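Local coordinates for protein endo-1,4-beta-xylanase (Bacteroides thetaiotaomicron VPI-5482, PDB 3KST) that probably hydrolyses glycosidic bonds in xylan-type plant polysaccharides as a calcium-binding member of glycoside hydrolase family 43, at residues 276-288 with 293-305. Residues are numbered along the deposited sequence; the frame is centred on the assembly and turned at random.
Sequences QPRTSYIKDFAIS and VTISGTVIKPRVL
Lys283 reaches across the beta hairpin of residues 279-287 and 293-305 at the beta bulge, where the register slips by two residues between the Ile282-Ile300 and Asp284-Ser296 pairs. Its chain folds back at chi3 and chi4 (78° and 72°), carrying NZ to Gly297 O at 2.6 Å in the carbonyl plane, while CG lies 3.7 Å from Val299 CG2. NZ also donates to a water and forms a salt bridge with Asp241. Shortening Lys283 to alanine would probably leave Gly297 O and the Asp241 carboxylate without their ammonium partner and uncover Val299 CG2. Gly297 suits the corner: a CB would collide with Asp284 OD2, which a second water links to Ser296 OG. Beyond the bulge, CG anti to the backbone N (chi1 -176°) carries the Phe285 ring toward strand 293-296, where Ile295 CG1 meets its edge at CD1, 3.8 Å away, and Val293 CG1 approaches CE1 obliquely at 3.3 Å. Ile287 lies alongside Val293; Phe285, Ile287 and Val293 pack on strand 200-207. Toward the other end, Val299 CG1 touches Tyr281 CD1 at 3.7 Å and Lys301 CG sits at the ring edge. On the face of Asp284 and Ser296, Ile282 and Ile300 point the same way, CG2 to CD1 4.1 Å. Paired backbone bonds flank the bulge in this family 43 beta-propeller hairpin. The chain turns its corner at Gly297-Thr298 beside the lysine, whose charge Asp241 probably balances, with apolar packing before and after.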
ATOM      1  N   GLN A 276      18.840  -2.409   2.321  1.00 16.46           N
ATOM      2  CA  GLN A 276      18.355  -1.932   3.620  1.00 16.64           C
ATOM      3  C   GLN A 276      19.019  -0.671   4.176  1.00 15.84           C
ATOM      4  O   GLN A 276      20.242  -0.583   4.171  1.00 16.62           O
ATOM      5  CB  GLN A 276      18.543  -2.963   4.721  1.00 16.87           C
ATOM      6  CG  GLN A 276      17.846  -4.255   4.596  1.00 18.08           C
ATOM      7  CD  GLN A 276      18.015  -5.060   5.880  1.00 19.39           C
ATOM      8  OE1 GLN A 276      17.461  -4.711   6.936  1.00 18.30           O
ATOM      9  NE2 GLN A 276      18.797  -6.128   5.805  1.00 22.02           N
ATOM     10  N   PRO A 277      18.241   0.237   4.792  1.00 14.54           N
ATOM     11  CA  PRO A 277      16.801   0.187   4.988  1.00 13.61           C
ATOM     12  C   PRO A 277      16.110   0.842   3.794  1.00 12.55           C
ATOM     13  O   PRO A 277      16.604   1.845   3.266  1.00 10.61           O
ATOM     14  CB  PRO A 277      16.596   0.974   6.287  1.00 13.77           C
ATOM     15  CG  PRO A 277      17.682   1.968   6.307  1.00 13.54           C
ATOM     16  CD  PRO A 277      18.822   1.420   5.463  1.00 15.28           C
ATOM     17  N   ARG A 278      15.021   0.256   3.312  1.00 10.62           N
ATOM     18  CA  ARG A 278      14.221   0.940   2.291  1.00 10.50           C
ATOM     19  C   ARG A 278      13.595   2.218   2.897  1.00  9.97           C
ATOM     20  O   ARG A 278      13.287   2.274   4.106  1.00 10.91           O
ATOM     21  CB  ARG A 278      13.152   0.019   1.716  1.00 10.84           C
ATOM     22  CG  ARG A 278      13.731  -1.147   0.902  1.00 11.92           C
ATOM     23  CD  ARG A 278      12.676  -2.190   0.584  1.00 13.72           C
ATOM     24  NE  ARG A 278      12.249  -2.835   1.836  1.00 14.73           N
ATOM     25  CZ  ARG A 278      11.135  -3.560   2.009  1.00 19.45           C
ATOM     26  NH1 ARG A 278      10.270  -3.768   1.012  1.00 19.73           N
ATOM     27  NH2 ARG A 278      10.890  -4.076   3.216  1.00 18.33           N
ATOM     28  N   THR A 279      13.443   3.234   2.052  1.00  9.35           N
ATOM     29  CA  THR A 279      12.856   4.529   2.415  1.00  9.30           C
ATOM     30  C   THR A 279      11.891   4.946   1.323  1.00  9.41           C
ATOM     31  O   THR A 279      11.928   4.396   0.220  1.00 10.57           O
ATOM     32  CB  THR A 279      13.932   5.603   2.680  1.00  9.32           C
ATOM     33  OG1 THR A 279      14.421   6.133   1.438  1.00  8.34           O
ATOM     34  CG2 THR A 279      15.106   5.030   3.522  1.00 10.51           C
ATOM     35  N   SER A 280      11.023   5.916   1.625  1.00  9.15           N
ATOM     36  CA  SER A 280       9.942   6.288   0.728  1.00  9.18           C
ATOM     37  C   SER A 280      10.071   7.656   0.090  1.00  9.19           C
ATOM     38  O   SER A 280      10.732   8.540   0.628  1.00  9.70           O
ATOM     39  CB  SER A 280       8.603   6.095   1.430  1.00  9.47           C
ATOM     40  OG  SER A 280       8.364   4.704   1.577  1.00  8.22           O
ATOM     41  N   TYR A 281       9.441   7.768  -1.074  1.00 10.40           N
ATOM     42  CA  TYR A 281       9.521   8.910  -2.008  1.00 10.06           C
ATOM     43  C   TYR A 281       8.147   9.156  -2.634  1.00 10.54           C
ATOM     44  O   TYR A 281       7.275   8.291  -2.594  1.00  9.86           O
ATOM     45  CB  TYR A 281      10.533   8.600  -3.120  1.00 10.44           C
ATOM     46  CG  TYR A 281      11.943   8.368  -2.606  1.00  9.47           C
ATOM     47  CD1 TYR A 281      12.793   9.442  -2.384  1.00  8.94           C
ATOM     48  CD2 TYR A 281      12.409   7.078  -2.298  1.00  9.28           C
ATOM     49  CE1 TYR A 281      14.072   9.252  -1.884  1.00  8.84           C
ATOM     50  CE2 TYR A 281      13.680   6.861  -1.793  1.00  7.81           C
ATOM     51  CZ  TYR A 281      14.516   7.979  -1.575  1.00  9.54           C
ATOM     52  OH  TYR A 281      15.780   7.787  -1.088  1.00 10.12           O
ATOM     53  N   ILE A 282       7.964  10.334  -3.224  1.00 10.81           N
ATOM     54  CA  ILE A 282       6.682  10.724  -3.845  1.00 11.30           C
ATOM     55  C   ILE A 282       6.851  11.292  -5.272  1.00 12.10           C
ATOM     56  O   ILE A 282       7.704  12.139  -5.507  1.00 12.01           O
ATOM     57  CB  ILE A 282       5.948  11.732  -2.979  1.00 11.57           C
ATOM     58  CG1 ILE A 282       5.559  11.133  -1.610  1.00 11.98           C
ATOM     59  CG2 ILE A 282       4.668  12.258  -3.690  1.00 12.79           C
ATOM     60  CD1 ILE A 282       5.023  12.190  -0.635  1.00 15.93           C
ATOM     61  N   LYS A 283       6.020  10.811  -6.204  1.00 12.58           N
ATOM     62  CA  LYS A 283       5.976  11.285  -7.596  1.00 12.16           C
ATOM     63  C   LYS A 283       4.542  11.707  -7.891  1.00 12.25           C
ATOM     64  O   LYS A 283       3.656  11.537  -7.047  1.00 11.93           O
ATOM     65  CB  LYS A 283       6.488  10.189  -8.549  1.00 12.92           C
ATOM     66  CG  LYS A 283       8.020  10.094  -8.593  1.00 11.71           C
ATOM     67  CD  LYS A 283       8.552   8.923  -9.472  1.00 15.09           C
ATOM     68  CE  LYS A 283       8.518   9.198 -10.966  1.00 17.05           C
ATOM     69  NZ  LYS A 283       9.535  10.187 -11.482  1.00 15.41           N
ATOM     70  N   ASP A 284       4.317  12.283  -9.068  1.00 12.45           N
ATOM     71  CA  ASP A 284       2.981  12.644  -9.492  1.00 12.77           C
ATOM     72  C   ASP A 284       2.256  11.398  -9.992  1.00 12.63           C
ATOM     73  O   ASP A 284       2.890  10.422 -10.382  1.00 13.58           O
ATOM     74  CB  ASP A 284       3.014  13.729 -10.560  1.00 13.22           C
ATOM     75  CG  ASP A 284       3.613  15.013 -10.043  1.00 14.24           C
ATOM     76  OD1 ASP A 284       3.118  15.512  -9.010  1.00 14.28           O
ATOM     77  OD2 ASP A 284       4.561  15.505 -10.658  1.00 19.91           O
ATOM     78  N   PHE A 285       0.931  11.452  -9.921  1.00 13.16           N
ATOM     79  CA  PHE A 285       0.047  10.366 -10.328  1.00 13.06           C
ATOM     80  C   PHE A 285      -1.172  10.912 -11.046  1.00 14.00           C
ATOM     81  O   PHE A 285      -1.763  11.884 -10.597  1.00 13.57           O
ATOM     82  CB  PHE A 285      -0.465   9.622  -9.095  1.00 13.32           C
ATOM     83  CG  PHE A 285      -1.299   8.428  -9.424  1.00 11.28           C
ATOM     84  CD1 PHE A 285      -0.696   7.271  -9.869  1.00 12.24           C
ATOM     85  CD2 PHE A 285      -2.686   8.472  -9.326  1.00 10.99           C
ATOM     86  CE1 PHE A 285      -1.467   6.143 -10.183  1.00 12.77           C
ATOM     87  CE2 PHE A 285      -3.465   7.370  -9.625  1.00  9.68           C
ATOM     88  CZ  PHE A 285      -2.850   6.201 -10.085  1.00 10.95           C
ATOM     89  N   ALA A 286      -1.586  10.251 -12.117  1.00 14.59           N
ATOM     90  CA  ALA A 286      -2.824  10.666 -12.792  1.00 15.16           C
ATOM     91  C   ALA A 286      -3.390   9.587 -13.683  1.00 16.08           C
ATOM     92  O   ALA A 286      -2.669   8.709 -14.127  1.00 16.15           O
ATOM     93  CB  ALA A 286      -2.621  11.957 -13.585  1.00 15.50           C
ATOM     94  N   ILE A 287      -4.711   9.666 -13.876  1.00 16.24           N
ATOM     95  CA  ILE A 287      -5.456   8.803 -14.802  1.00 16.98           C
ATOM     96  C   ILE A 287      -6.062   9.787 -15.804  1.00 17.59           C
ATOM     97  O   ILE A 287      -6.852  10.633 -15.429  1.00 17.15           O
ATOM     98  CB  ILE A 287      -6.539   8.008 -14.089  1.00 16.66           C
ATOM     99  CG1 ILE A 287      -5.941   7.252 -12.902  1.00 16.59           C
ATOM    100  CG2 ILE A 287      -7.226   7.035 -15.074  1.00 17.64           C
ATOM    101  CD1 ILE A 287      -6.964   6.467 -12.114  1.00 14.62           C
ATOM    102  N   SER A 288      -5.647   9.683 -17.062  1.00 18.70           N
ATOM    103  CA  SER A 288      -6.099  10.581 -18.139  1.00 19.91           C
ATOM    104  C   SER A 288      -7.569  10.383 -18.512  1.00 21.14           C
ATOM    105  O   SER A 288      -8.219   9.442 -18.038  1.00 21.29           O
ATOM    106  CB  SER A 288      -5.250  10.383 -19.402  1.00 19.35           C
ATOM    107  OG  SER A 288      -5.502   9.127 -20.025  1.00 19.37           O
ATOM    108  N   VAL A 293      -2.996   5.459 -16.996  1.00 16.82           N
ATOM    109  CA  VAL A 293      -2.368   5.871 -15.728  1.00 16.10           C
ATOM    110  C   VAL A 293      -0.905   6.275 -15.964  1.00 15.55           C
ATOM    111  O   VAL A 293      -0.223   5.668 -16.802  1.00 14.85           O
ATOM    112  CB  VAL A 293      -2.438   4.728 -14.670  1.00 16.01           C
ATOM    113  CG1 VAL A 293      -1.930   5.189 -13.301  1.00 15.90           C
ATOM    114  CG2 VAL A 293      -3.857   4.213 -14.523  1.00 16.20           C
ATOM    115  N   THR A 294      -0.437   7.299 -15.240  1.00 15.18           N
ATOM    116  CA  THR A 294       0.963   7.749 -15.285  1.00 14.95           C
ATOM    117  C   THR A 294       1.478   8.010 -13.879  1.00 14.35           C
ATOM    118  O   THR A 294       0.733   8.463 -12.994  1.00 13.71           O
ATOM    119  CB  THR A 294       1.227   9.066 -16.123  1.00 15.70           C
ATOM    120  OG1 THR A 294       0.561  10.188 -15.529  1.00 16.04           O
ATOM    121  CG2 THR A 294       0.778   8.886 -17.540  1.00 17.83           C
ATOM    122  N   ILE A 295       2.724   7.622 -13.665  1.00 13.59           N
ATOM    123  CA  ILE A 295       3.473   7.935 -12.459  1.00 13.86           C
ATOM    124  C   ILE A 295       4.660   8.678 -13.076  1.00 14.47           C
ATOM    125  O   ILE A 295       5.362   8.117 -13.937  1.00 14.49           O
ATOM    126  CB  ILE A 295       3.917   6.693 -11.685  1.00 13.53           C
ATOM    127  CG1 ILE A 295       2.719   6.002 -11.045  1.00 14.36           C
ATOM    128  CG2 ILE A 295       4.927   7.076 -10.576  1.00 15.14           C
ATOM    129  CD1 ILE A 295       3.098   4.609 -10.472  1.00 14.56           C
ATOM    130  N   SER A 296       4.841   9.924 -12.668  1.00 14.62           N
ATOM    131  CA  SER A 296       5.832  10.818 -13.275  1.00 15.24           C
ATOM    132  C   SER A 296       6.257  11.980 -12.383  1.00 15.11           C
ATOM    133  O   SER A 296       5.832  12.110 -11.234  1.00 14.23           O
ATOM    134  CB  SER A 296       5.231  11.376 -14.575  1.00 15.00           C
ATOM    135  OG  SER A 296       4.143  12.214 -14.270  1.00 15.71           O
ATOM    136  N   GLY A 297       7.118  12.832 -12.932  1.00 16.27           N
ATOM    137  CA  GLY A 297       7.549  14.032 -12.242  1.00 16.41           C
ATOM    138  C   GLY A 297       8.785  13.883 -11.397  1.00 16.62           C
ATOM    139  O   GLY A 297       9.273  12.778 -11.117  1.00 17.03           O
ATOM    140  N   THR A 298       9.307  15.036 -10.995  1.00 16.51           N
ATOM    141  CA  THR A 298      10.487  15.106 -10.154  1.00 16.00           C
ATOM    142  C   THR A 298      10.129  14.479  -8.807  1.00 15.05           C
ATOM    143  O   THR A 298       9.092  14.805  -8.232  1.00 15.74           O
ATOM    144  CB  THR A 298      10.954  16.561  -9.930  1.00 16.23           C
ATOM    145  OG1 THR A 298      11.053  17.249 -11.198  1.00 16.85           O
ATOM    146  CG2 THR A 298      12.318  16.604  -9.202  1.00 16.18           C
ATOM    147  N   VAL A 299      10.968  13.556  -8.353  1.00 13.93           N
ATOM    148  CA  VAL A 299      10.819  12.915  -7.037  1.00 13.73           C
ATOM    149  C   VAL A 299      10.912  13.887  -5.835  1.00 13.42           C
ATOM    150  O   VAL A 299      11.869  14.660  -5.736  1.00 14.15           O
ATOM    151  CB  VAL A 299      11.902  11.796  -6.862  1.00 13.17           C
ATOM    152  CG1 VAL A 299      12.047  11.370  -5.423  1.00 13.93           C
ATOM    153  CG2 VAL A 299      11.604  10.559  -7.761  1.00 14.62           C
ATOM    154  N   ILE A 300       9.897  13.871  -4.958  1.00 13.23           N
ATOM    155  CA  ILE A 300       9.973  14.580  -3.664  1.00 13.30           C
ATOM    156  C   ILE A 300      10.736  13.620  -2.749  1.00 13.38           C
ATOM    157  O   ILE A 300      10.291  12.471  -2.567  1.00 12.90           O
ATOM    158  CB  ILE A 300       8.595  14.851  -3.028  1.00 12.78           C
ATOM    159  CG1 ILE A 300       7.722  15.749  -3.918  1.00 13.50           C
ATOM    160  CG2 ILE A 300       8.765  15.451  -1.607  1.00 13.05           C
ATOM    161  CD1 ILE A 300       6.309  15.961  -3.375  1.00 10.26           C
ATOM    162  N   LYS A 301      11.832  14.106  -2.165  1.00 13.57           N
ATOM    163  CA  LYS A 301      12.682  13.340  -1.249  1.00 13.72           C
ATOM    164  C   LYS A 301      12.269  13.784   0.135  1.00 13.01           C
ATOM    165  O   LYS A 301      12.762  14.814   0.605  1.00 13.34           O
ATOM    166  CB  LYS A 301      14.159  13.658  -1.476  1.00 14.38           C
ATOM    167  CG  LYS A 301      14.724  13.104  -2.763  1.00 15.06           C
ATOM    168  CD  LYS A 301      16.231  13.316  -2.809  1.00 16.84           C
ATOM    169  CE  LYS A 301      16.821  12.714  -4.061  1.00 19.49           C
ATOM    170  NZ  LYS A 301      18.239  13.112  -4.201  1.00 17.62           N
ATOM    171  N   PRO A 302      11.341  13.048   0.787  1.00 12.70           N
ATOM    172  CA  PRO A 302      10.900  13.516   2.103  1.00 11.71           C
ATOM    173  C   PRO A 302      11.956  13.348   3.211  1.00 11.69           C
ATOM    174  O   PRO A 302      12.911  12.577   3.084  1.00 11.95           O
ATOM    175  CB  PRO A 302       9.656  12.651   2.364  1.00 11.78           C
ATOM    176  CG  PRO A 302      10.031  11.348   1.772  1.00 12.12           C
ATOM    177  CD  PRO A 302      10.780  11.714   0.488  1.00 11.46           C
ATOM    178  N   ARG A 303      11.792  14.089   4.297  1.00 12.23           N
ATOM    179  CA  ARG A 303      12.689  13.972   5.470  1.00 11.91           C
ATOM    180  C   ARG A 303      11.830  14.064   6.708  1.00 11.72           C
ATOM    181  O   ARG A 303      10.692  14.545   6.616  1.00 11.66           O
ATOM    182  CB  ARG A 303      13.748  15.080   5.464  1.00 12.37           C
ATOM    183  CG  ARG A 303      13.170  16.479   5.399  1.00 15.36           C
ATOM    184  CD  ARG A 303      14.245  17.527   5.496  1.00 16.84           C
ATOM    185  NE  ARG A 303      13.653  18.843   5.750  1.00 19.25           N
ATOM    186  CZ  ARG A 303      14.330  19.935   6.135  1.00 21.76           C
ATOM    187  NH1 ARG A 303      15.663  19.931   6.317  1.00 22.81           N
ATOM    188  NH2 ARG A 303      13.654  21.065   6.344  1.00 21.94           N
ATOM    189  N   VAL A 304      12.391  13.668   7.854  1.00 11.34           N
ATOM    190  CA  VAL A 304      11.661  13.709   9.130  1.00 12.00           C
ATOM    191  C   VAL A 304      12.341  14.687  10.054  1.00 12.35           C
ATOM    192  O   VAL A 304      13.569  14.621  10.220  1.00 12.51           O
ATOM    193  CB  VAL A 304      11.581  12.340   9.812  1.00 11.43           C
ATOM    194  CG1 VAL A 304      10.812  12.475  11.133  1.00 11.38           C
ATOM    195  CG2 VAL A 304      10.884  11.340   8.900  1.00 10.51           C
ATOM    196  N   LEU A 305      11.533  15.579  10.635  1.00 14.46           N
ATOM    197  CA  LEU A 305      11.967  16.620  11.558  1.00 14.81           C
ATOM    198  C   LEU A 305      11.411  16.398  12.956  1.00 15.78           C
ATOM    199  O   LEU A 305      10.388  15.726  13.131  1.00 15.98           O
ATOM    200  CB  LEU A 305      11.456  17.978  11.066  1.00 14.77           C
ATOM    201  CG  LEU A 305      11.769  18.352   9.619  1.00 14.27           C
ATOM    202  CD1 LEU A 305      11.184  19.728   9.289  1.00 16.13           C
ATOM    203  CD2 LEU A 305      13.288  18.285   9.305  1.00 14.54           C
TER
HETATM  204  O   HOH W   1       8.999  10.519 -14.289  1.00 19.16           O
HETATM  205  O   HOH W   2       4.481  14.947 -13.643  1.00 31.67           O